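PDB 3Q2K: oxidoreductase from Bordetella pertussis, which probably uses NAD to oxidise UDP-N-acetylglucosaminuronic acid in the biosynthesis of 2,3-diacetamido-2,3-dideoxy-D-mannuronic acid. Local coordinates for residues P25-F33 with Y325-G334; N152-V161 with V281-I291. All coordinates share one frame; numbering follows the deposited sequence.

Contact 1. Residues P25-F33 with Y325-G334; sequences PITDRKIRF and YDNVINCLRG
F33 and Y325 form a T-shaped aromatic pair. The edge of Y325 points at one face of F33, with planes at 83° and centroids 5.4 Å apart. CG of F33 sits anti to its carbonyl carbon, beside the backbone N (chi1 -80°), and the ring reaches the helix side chains. V328 CG1 comes to the edge of this ring, 4.2 Å from F33 CZ. L332 packs one turn further along. Its CB lies 3.8 Å from I31 CD1, and the two side chains cross at about a right angle. The carbonyl of L332 faces the N-terminal arm: I26 N donates to L332 O at 2.9 Å, almost straight (175°) and in the carbonyl plane. R333 continues this join. Its CA makes a CA-H...O contact of 3.4 Å with I26 O, and its CG touches the same oxygen. G334 is the first residue to leave helical angles, in a Schellman motif, and P25 CB rests 3.4 Å from R333 O. The contact fastens helix 321-333 to the first strand of the NAD-binding Rossmann domain. Strand 31-36 runs between strands 56-62 and 95-98. Helix 42-50 packs alongside, where I49 touches the side chains of F33 and Y325 and H45 ND1 bonds the Y325 hydroxyl.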
loop_
_atom_site.group_PDB
_atom_site.type_symbol
_atom_site.label_atom_id
_atom_site.label_comp_id
_atom_site.label_asym_id
_atom_site.label_seq_id
_atom_site.Cartn_x
_atom_site.Cartn_y
_atom_site.Cartn_z
ATOM N N PRO C 25 -33.961 33.672 -22.053
ATOM C CA PRO C 25 -34.270 32.726 -23.125
ATOM C C PRO C 25 -34.347 33.374 -24.506
ATOM O O PRO C 25 -34.603 34.570 -24.633
ATOM C CB PRO C 25 -35.628 32.149 -22.714
ATOM C CG PRO C 25 -36.229 33.215 -21.860
ATOM C CD PRO C 25 -35.086 33.838 -21.117
ATOM N N ILE C 26 -34.093 32.589 -25.548
ATOM C CA ILE C 26 -34.208 33.085 -26.914
ATOM C C ILE C 26 -35.552 32.623 -27.462
ATOM O O ILE C 26 -35.761 31.479 -27.879
ATOM C CB ILE C 26 -33.022 32.642 -27.796
ATOM C CG1 ILE C 26 -31.724 33.273 -27.288
ATOM C CG2 ILE C 26 -33.245 33.069 -29.239
ATOM C CD1 ILE C 26 -30.447 32.671 -27.853
ATOM N N THR C 27 -36.470 33.579 -27.417
ATOM C CA THR C 27 -37.875 33.298 -27.649
ATOM C C THR C 27 -38.427 33.981 -28.901
ATOM O O THR C 27 -39.360 33.447 -29.498
ATOM C CB THR C 27 -38.671 33.615 -26.366
ATOM O OG1 THR C 27 -39.872 32.836 -26.342
ATOM C CG2 THR C 27 -39.019 35.092 -26.233
ATOM N N ASP C 28 -37.863 35.097 -29.361
ATOM C CA ASP C 28 -38.440 35.801 -30.509
ATOM C C ASP C 28 -37.722 35.864 -31.855
ATOM O O ASP C 28 -37.873 36.872 -32.547
ATOM C CB ASP C 28 -38.851 37.223 -30.114
ATOM C CG ASP C 28 -39.789 37.256 -28.922
ATOM O OD1 ASP C 28 -40.780 36.491 -28.883
ATOM O OD2 ASP C 28 -39.508 38.071 -28.018
ATOM N N ARG C 29 -37.025 34.797 -32.240
ATOM C CA ARG C 29 -36.210 34.737 -33.452
ATOM C C ARG C 29 -35.456 33.416 -33.391
ATOM O O ARG C 29 -35.062 32.994 -32.306
ATOM C CB ARG C 29 -35.151 35.841 -33.413
ATOM C CG ARG C 29 -34.039 35.660 -32.384
ATOM C CD ARG C 29 -33.312 36.984 -32.225
ATOM N NE ARG C 29 -32.183 37.016 -31.299
ATOM C CZ ARG C 29 -31.238 36.080 -31.233
ATOM N NH1 ARG C 29 -31.297 34.961 -31.938
ATOM N NH2 ARG C 29 -30.199 36.210 -30.422
ATOM N N LYS C 30 -35.200 32.780 -34.529
ATOM C CA LYS C 30 -34.435 31.536 -34.520
ATOM C C LYS C 30 -33.106 31.617 -33.768
ATOM O O LYS C 30 -32.398 32.625 -33.835
ATOM C CB LYS C 30 -34.209 31.045 -35.951
ATOM C CG LYS C 30 -35.511 30.752 -36.681
ATOM C CD LYS C 30 -35.263 30.282 -38.103
ATOM C CE LYS C 30 -35.068 31.458 -39.044
ATOM N NZ LYS C 30 -34.706 30.927 -40.385
ATOM N N ILE C 31 -32.767 30.547 -33.055
ATOM C CA ILE C 31 -31.476 30.432 -32.387
ATOM C C ILE C 31 -30.364 30.495 -33.432
ATOM O O ILE C 31 -30.395 29.740 -34.404
ATOM C CB ILE C 31 -31.357 29.067 -31.670
ATOM C CG1 ILE C 31 -32.363 28.971 -30.521
ATOM C CG2 ILE C 31 -29.966 28.883 -31.057
ATOM C CD1 ILE C 31 -31.986 29.870 -29.358
ATOM N N ARG C 32 -29.351 31.324 -33.185
ATOM C CA ARG C 32 -28.135 31.324 -33.993
ATOM C C ARG C 32 -26.987 30.464 -33.454
ATOM O O ARG C 32 -26.340 30.807 -32.461
ATOM C CB ARG C 32 -27.601 32.749 -34.148
ATOM C CG ARG C 32 -28.117 33.535 -35.347
ATOM C CD ARG C 32 -29.277 34.475 -35.047
ATOM N NE ARG C 32 -28.899 35.649 -34.265
ATOM C CZ ARG C 32 -29.498 36.835 -34.334
ATOM N NH1 ARG C 32 -30.503 37.048 -35.172
ATOM N NH2 ARG C 32 -29.087 37.840 -33.575
ATOM N N PHE C 33 -26.700 29.365 -34.146
ATOM C CA PHE C 33 -25.632 28.427 -33.807
ATOM C C PHE C 33 -24.358 28.645 -34.614
ATOM O O PHE C 33 -24.413 28.937 -35.806
ATOM C CB PHE C 33 -26.014 26.991 -34.164
ATOM C CG PHE C 33 -26.905 26.322 -33.163
ATOM C CD1 PHE C 33 -26.394 25.836 -31.976
ATOM C CD2 PHE C 33 -28.245 26.144 -33.440
ATOM C CE1 PHE C 33 -27.217 25.189 -31.082
ATOM C CE2 PHE C 33 -29.074 25.505 -32.546
ATOM C CZ PHE C 33 -28.558 25.032 -31.365
ATOM N N TYR C 325 -30.762 17.669 -30.327
ATOM C CA TYR C 325 -30.802 19.119 -30.459
ATOM C C TYR C 325 -32.186 19.617 -30.074
ATOM O O TYR C 325 -32.332 20.775 -29.684
ATOM C CB TYR C 325 -30.481 19.565 -31.884
ATOM C CG TYR C 325 -29.040 19.954 -32.113
ATOM C CD1 TYR C 325 -28.582 21.243 -31.866
ATOM C CD2 TYR C 325 -28.151 19.027 -32.632
ATOM C CE1 TYR C 325 -27.263 21.587 -32.113
ATOM C CE2 TYR C 325 -26.836 19.365 -32.877
ATOM C CZ TYR C 325 -26.393 20.644 -32.623
ATOM O OH TYR C 325 -25.070 20.935 -32.880
ATOM N N ASP C 326 -33.195 18.762 -30.200
ATOM C CA ASP C 326 -34.523 19.164 -29.754
ATOM C C ASP C 326 -34.471 19.785 -28.366
ATOM O O ASP C 326 -35.022 20.861 -28.134
ATOM C CB ASP C 326 -35.510 18.003 -29.683
ATOM C CG ASP C 326 -36.932 18.502 -29.507
ATOM O OD1 ASP C 326 -37.243 19.574 -30.070
ATOM O OD2 ASP C 326 -37.738 17.883 -28.783
ATOM N N ASN C 327 -33.793 19.080 -27.466
ATOM C CA ASN C 327 -33.649 19.464 -26.065
ATOM C C ASN C 327 -32.826 20.740 -25.877
ATOM O O ASN C 327 -33.192 21.622 -25.097
ATOM C CB ASN C 327 -33.069 18.274 -25.291
ATOM C CG ASN C 327 -32.539 18.660 -23.924
ATOM O OD1 ASN C 327 -31.347 18.544 -23.640
ATOM N ND2 ASN C 327 -33.428 19.147 -23.070
ATOM N N VAL C 328 -31.707 20.852 -26.587
ATOM C CA VAL C 328 -30.899 22.068 -26.551
ATOM C C VAL C 328 -31.707 23.309 -26.931
ATOM O O VAL C 328 -31.718 24.322 -26.228
ATOM C CB VAL C 328 -29.741 21.926 -27.555
ATOM C CG1 VAL C 328 -28.921 23.198 -27.637
ATOM C CG2 VAL C 328 -28.848 20.761 -27.161
ATOM N N ILE C 329 -32.422 23.208 -28.045
ATOM C CA ILE C 329 -33.241 24.306 -28.547
ATOM C C ILE C 329 -34.324 24.680 -27.537
ATOM O O ILE C 329 -34.458 25.859 -27.203
ATOM C CB ILE C 329 -33.866 23.940 -29.908
ATOM C CG1 ILE C 329 -32.801 23.691 -30.981
ATOM C CG2 ILE C 329 -34.804 25.046 -30.362
ATOM C CD1 ILE C 329 -33.404 23.324 -32.337
ATOM N N ASN C 330 -35.076 23.694 -27.050
ATOM C CA ASN C 330 -35.999 23.889 -25.928
ATOM C C ASN C 330 -35.348 24.620 -24.763
ATOM O O ASN C 330 -35.816 25.689 -24.377
ATOM C CB ASN C 330 -36.618 22.588 -25.405
ATOM C CG ASN C 330 -37.474 21.908 -26.444
ATOM O OD1 ASN C 330 -37.899 22.542 -27.407
ATOM N ND2 ASN C 330 -37.719 20.616 -26.268
ATOM N N CYS C 331 -34.264 24.062 -24.231
ATOM C CA CYS C 331 -33.578 24.701 -23.118
ATOM C C CYS C 331 -33.207 26.145 -23.448
ATOM O O CYS C 331 -33.361 27.071 -22.650
ATOM C CB CYS C 331 -32.349 23.885 -22.700
ATOM S SG CYS C 331 -31.332 24.881 -21.598
ATOM N N LEU C 332 -32.693 26.362 -24.652
ATOM C CA LEU C 332 -32.314 27.728 -24.996
ATOM C C LEU C 332 -33.521 28.640 -25.179
ATOM O O LEU C 332 -33.427 29.858 -25.021
ATOM C CB LEU C 332 -31.527 27.716 -26.298
ATOM C CG LEU C 332 -30.136 27.169 -26.008
ATOM C CD1 LEU C 332 -29.442 27.249 -27.354
ATOM C CD2 LEU C 332 -29.461 28.015 -24.938
ATOM N N ARG C 333 -34.640 28.037 -25.567
ATOM C CA ARG C 333 -35.853 28.825 -25.756
ATOM C C ARG C 333 -36.529 29.094 -24.417
ATOM O O ARG C 333 -37.518 29.819 -24.370
ATOM C CB ARG C 333 -36.824 28.162 -26.735
ATOM C CG ARG C 333 -36.430 28.267 -28.209
ATOM C CD ARG C 333 -37.210 27.195 -28.946
ATOM N NE ARG C 333 -38.590 27.278 -28.482
ATOM C CZ ARG C 333 -39.440 28.171 -28.972
ATOM N NH1 ARG C 333 -39.029 28.985 -29.937
ATOM N NH2 ARG C 333 -40.677 28.229 -28.498
ATOM N N GLY C 334 -35.992 28.537 -23.335
ATOM C CA GLY C 334 -36.550 28.727 -21.998
ATOM C C GLY C 334 -37.513 27.639 -21.556
ATOM O O GLY C 334 -37.946 27.634 -20.404
#

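Contact 2. Residues N152-V161 with V281-I291; sequences NRRNATLQLV and VRVGGVAVNRI
G284 O accepts two backbone N-H groups, from N289 at 3.0 Å and from R290 at 3.1 Å, and N289 O in turn lies against T157 CG2. This is a classic beta bulge, at the turn between strands 279-284 and 290-296. The turn sits on the edge of the mixed sheet of the C-terminal alpha/beta domain, and the start of helix 156-166 packs on it. Helix 156-161 runs nearly antiparallel to strand 281-284 (166°). T157 OG1 donates to V288 O at 3.0 Å, tilted 26° from the carbonyl plane. With OG1 set between its own N and carbonyl carbon (chi1 49°), T157 leaves CG2 to pass alongside I291 CG1. A water bridges the turn to the helix start: it accepts from N155 ND2 at 2.8 Å and donates to A287 O. N152 ND2 approaches V288 CG2, and N152 also touches the bound UDP-sugar, so the packing adjoins the substrate pocket. L158 CD1 reaches the same V288 methyl at 3.7 Å. R282 turns from the helix; its guanidinium pairs with E269 of its own chain and of a second subunit. Further along the helix, V161 CG2 meets V281 CG1 at 3.5 Å and V283 CG2 at 3.8 Å.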
loop_
_atom_site.group_PDB
_atom_site.type_symbol
_atom_site.label_atom_id
_atom_site.label_comp_id
_atom_site.label_asym_id
_atom_site.label_seq_id
_atom_site.Cartn_x
_atom_site.Cartn_y
_atom_site.Cartn_z
ATOM N N ASN C 152 -27.209 9.083 -27.055
ATOM C CA ASN C 152 -27.839 7.780 -26.870
ATOM C C ASN C 152 -28.859 7.886 -25.748
ATOM O O ASN C 152 -29.745 7.044 -25.622
ATOM C CB ASN C 152 -26.832 6.687 -26.488
ATOM C CG ASN C 152 -25.965 6.245 -27.655
ATOM O OD1 ASN C 152 -25.981 6.825 -28.742
ATOM N ND2 ASN C 152 -25.137 5.243 -27.408
ATOM N N ARG C 153 -28.750 8.947 -24.956
ATOM C CA ARG C 153 -29.721 9.084 -23.877
ATOM C C ARG C 153 -31.157 9.188 -24.392
ATOM O O ARG C 153 -32.128 8.878 -23.696
ATOM C CB ARG C 153 -29.356 10.259 -22.968
ATOM C CG ARG C 153 -28.218 9.994 -22.011
ATOM C CD ARG C 153 -28.045 11.202 -21.101
ATOM N NE ARG C 153 -26.885 11.092 -20.221
ATOM C CZ ARG C 153 -26.743 11.763 -19.081
ATOM N NH1 ARG C 153 -27.680 12.589 -18.644
ATOM N NH2 ARG C 153 -25.652 11.615 -18.346
ATOM N N ARG C 154 -31.305 9.616 -25.640
ATOM C CA ARG C 154 -32.638 9.835 -26.175
ATOM C C ARG C 154 -33.112 8.556 -26.843
ATOM O O ARG C 154 -34.270 8.478 -27.235
ATOM C CB ARG C 154 -32.646 10.968 -27.202
ATOM C CG ARG C 154 -32.136 12.309 -26.704
ATOM C CD ARG C 154 -32.884 12.812 -25.474
ATOM N NE ARG C 154 -34.335 12.741 -25.617
ATOM C CZ ARG C 154 -35.150 12.389 -24.630
ATOM N NH1 ARG C 154 -36.460 12.342 -24.832
ATOM N NH2 ARG C 154 -34.654 12.076 -23.443
ATOM N N ASN C 155 -32.216 7.591 -27.013
ATOM C CA ASN C 155 -32.627 6.317 -27.586
ATOM C C ASN C 155 -33.921 5.813 -26.952
ATOM O O ASN C 155 -34.016 5.667 -25.737
ATOM C CB ASN C 155 -31.568 5.256 -27.305
ATOM C CG ASN C 155 -30.427 5.335 -28.289
ATOM O OD1 ASN C 155 -30.338 6.305 -29.037
ATOM N ND2 ASN C 155 -29.543 4.340 -28.274
ATOM N N ALA C 156 -34.916 5.487 -27.765
ATOM C CA ALA C 156 -36.135 4.917 -27.199
ATOM C C ALA C 156 -35.941 3.688 -26.325
ATOM O O ALA C 156 -36.647 3.573 -25.320
ATOM C CB ALA C 156 -37.157 4.607 -28.276
ATOM N N THR C 157 -35.066 2.766 -26.723
ATOM C CA THR C 157 -34.810 1.600 -25.876
ATOM C C THR C 157 -34.323 1.978 -24.473
ATOM O O THR C 157 -34.812 1.432 -23.487
ATOM C CB THR C 157 -33.706 0.758 -26.515
ATOM O OG1 THR C 157 -32.654 1.678 -26.839
ATOM C CG2 THR C 157 -34.228 0.076 -27.787
ATOM N N LEU C 158 -33.376 2.908 -24.371
ATOM C CA LEU C 158 -32.746 3.203 -23.087
ATOM C C LEU C 158 -33.695 4.078 -22.271
ATOM O O LEU C 158 -33.761 3.961 -21.046
ATOM C CB LEU C 158 -31.386 3.880 -23.287
ATOM C CG LEU C 158 -30.234 3.066 -23.892
ATOM C CD1 LEU C 158 -28.970 3.875 -24.195
ATOM C CD2 LEU C 158 -29.900 1.845 -23.038
ATOM N N GLN C 159 -34.481 4.923 -22.935
ATOM C CA GLN C 159 -35.572 5.597 -22.233
ATOM C C GLN C 159 -36.517 4.651 -21.500
ATOM O O GLN C 159 -36.873 4.870 -20.342
ATOM C CB GLN C 159 -36.373 6.502 -23.177
ATOM C CG GLN C 159 -35.796 7.903 -23.329
ATOM C CD GLN C 159 -35.535 8.578 -21.992
ATOM O OE1 GLN C 159 -36.429 8.667 -21.152
ATOM N NE2 GLN C 159 -34.307 9.038 -21.773
ATOM N N LEU C 160 -36.930 3.571 -22.151
ATOM C CA LEU C 160 -37.782 2.603 -21.456
ATOM C C LEU C 160 -37.070 1.968 -20.264
ATOM O O LEU C 160 -37.660 1.670 -19.228
ATOM C CB LEU C 160 -38.166 1.462 -22.401
ATOM C CG LEU C 160 -39.215 1.664 -23.494
ATOM C CD1 LEU C 160 -39.267 0.406 -24.354
ATOM C CD2 LEU C 160 -40.544 1.883 -22.807
ATOM N N VAL C 161 -35.788 1.663 -20.412
ATOM C CA VAL C 161 -35.123 1.053 -19.270
ATOM C C VAL C 161 -35.110 2.088 -18.136
ATOM O O VAL C 161 -35.389 1.795 -16.974
ATOM C CB VAL C 161 -33.723 0.630 -19.757
ATOM C CG1 VAL C 161 -32.777 0.384 -18.601
ATOM C CG2 VAL C 161 -33.851 -0.625 -20.603
ATOM N N VAL C 281 -33.270 -7.065 -17.574
ATOM C CA VAL C 281 -33.336 -6.360 -18.846
ATOM C C VAL C 281 -31.998 -6.489 -19.564
ATOM O O VAL C 281 -30.932 -6.404 -18.951
ATOM C CB VAL C 281 -33.766 -4.882 -18.711
ATOM C CG1 VAL C 281 -33.405 -4.058 -19.933
ATOM C CG2 VAL C 281 -35.281 -4.844 -18.562
ATOM N N ARG C 282 -32.085 -6.705 -20.871
ATOM C CA ARG C 282 -30.898 -6.737 -21.713
ATOM C C ARG C 282 -31.173 -5.942 -22.983
ATOM O O ARG C 282 -32.205 -6.068 -23.642
ATOM C CB ARG C 282 -30.471 -8.179 -21.987
ATOM C CG ARG C 282 -29.440 -8.311 -23.094
ATOM C CD ARG C 282 -28.705 -9.625 -22.920
ATOM N NE ARG C 282 -27.485 -9.600 -23.713
ATOM C CZ ARG C 282 -26.374 -10.214 -23.321
ATOM N NH1 ARG C 282 -25.280 -10.164 -24.072
ATOM N NH2 ARG C 282 -26.390 -10.851 -22.155
ATOM N N VAL C 283 -30.241 -5.045 -23.275
ATOM C CA VAL C 283 -30.348 -4.180 -24.434
ATOM C C VAL C 283 -29.107 -4.533 -25.242
ATOM O O VAL C 283 -27.988 -4.162 -24.882
ATOM C CB VAL C 283 -30.413 -2.669 -24.115
ATOM C CG1 VAL C 283 -30.917 -1.884 -25.323
ATOM C CG2 VAL C 283 -31.335 -2.316 -22.950
ATOM N N GLY C 284 -29.342 -5.276 -26.319
ATOM C CA GLY C 284 -28.296 -5.608 -27.279
ATOM C C GLY C 284 -28.294 -4.818 -28.568
ATOM O O GLY C 284 -28.746 -3.671 -28.619
ATOM N N GLY C 285 -27.797 -5.477 -29.609
ATOM C CA GLY C 285 -27.564 -4.815 -30.878
ATOM C C GLY C 285 -26.118 -4.374 -30.942
ATOM O O GLY C 285 -25.339 -4.634 -30.025
ATOM N N VAL C 286 -25.744 -3.707 -32.030
ATOM C CA VAL C 286 -24.430 -3.078 -32.092
ATOM C C VAL C 286 -24.272 -1.830 -31.226
ATOM O O VAL C 286 -23.147 -1.421 -30.918
ATOM C CB VAL C 286 -23.982 -2.820 -33.546
ATOM C CG1 VAL C 286 -23.978 -4.139 -34.305
ATOM C CG2 VAL C 286 -24.875 -1.799 -34.223
ATOM N N ALA C 287 -25.409 -1.270 -30.819
ATOM C CA ALA C 287 -25.455 0.031 -30.148
ATOM C C ALA C 287 -26.677 0.231 -29.255
ATOM O O ALA C 287 -27.415 1.195 -29.421
ATOM C CB ALA C 287 -25.298 1.187 -31.133
ATOM N N VAL C 288 -26.929 -0.704 -28.345
ATOM C CA VAL C 288 -28.006 -0.619 -27.365
ATOM C C VAL C 288 -29.244 -0.160 -28.115
ATOM O O VAL C 288 -29.926 0.751 -27.670
ATOM C CB VAL C 288 -27.715 0.255 -26.119
ATOM C CG1 VAL C 288 -26.782 -0.477 -25.134
ATOM C CG2 VAL C 288 -27.159 1.620 -26.514
ATOM N N ASN C 289 -29.538 -0.830 -29.222
ATOM C CA ASN C 289 -30.596 -0.384 -30.118
ATOM C C ASN C 289 -31.683 -1.448 -30.230
ATOM O O ASN C 289 -32.665 -1.273 -30.947
ATOM C CB ASN C 289 -30.013 -0.155 -31.511
ATOM C CG ASN C 289 -29.160 -1.325 -31.959
ATOM O OD1 ASN C 289 -28.013 -1.475 -31.544
ATOM N ND2 ASN C 289 -29.740 -2.184 -32.786
ATOM N N ARG C 290 -31.510 -2.551 -29.510
ATOM C CA ARG C 290 -32.491 -3.614 -29.604
ATOM C C ARG C 290 -32.651 -4.365 -28.292
ATOM O O ARG C 290 -31.756 -5.080 -27.842
ATOM C CB ARG C 290 -32.115 -4.632 -30.683
ATOM C CG ARG C 290 -33.005 -5.859 -30.568
ATOM C CD ARG C 290 -32.722 -6.917 -31.621
ATOM N NE ARG C 290 -31.711 -7.806 -31.059
ATOM C CZ ARG C 290 -30.477 -7.872 -31.539
ATOM N NH1 ARG C 290 -30.177 -7.139 -32.603
ATOM N NH2 ARG C 290 -29.584 -8.672 -30.976
ATOM N N ILE C 291 -33.835 -4.227 -27.709
ATOM C CA ILE C 291 -34.071 -4.832 -26.407
ATOM C C ILE C 291 -34.296 -6.320 -26.628
ATOM O O ILE C 291 -35.264 -6.688 -27.289
ATOM C CB ILE C 291 -35.336 -4.213 -25.791
ATOM C CG1 ILE C 291 -35.059 -2.771 -25.368
ATOM C CG2 ILE C 291 -35.875 -5.001 -24.607
ATOM C CD1 ILE C 291 -36.308 -2.124 -24.815
HETATM O O HOH W 1 -27.991 4.067 -30.608
#

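Near the N terminus, residues 25-33 lead into the Rossmann sheet. Contact 1 is completed only when the chain returns at 325-334, after 291 intervening residues. Contact 2 lies wholly within that span. It opens at 152-161, just after the last strand of the parallel sheet, and closes 119 residues later at 281-291. Contact 1 brings a late helix back onto the nucleotide-binding domain. Contact 2 joins the chain leaving that domain to the mixed sheet. Their centres are 28 Å apart and their nearest atoms about 5 Å, without touching. E339 bridges the segments: its backbone N bonds N327 OD1 of 325-334 and its carboxylate pairs with R154 of 152-161.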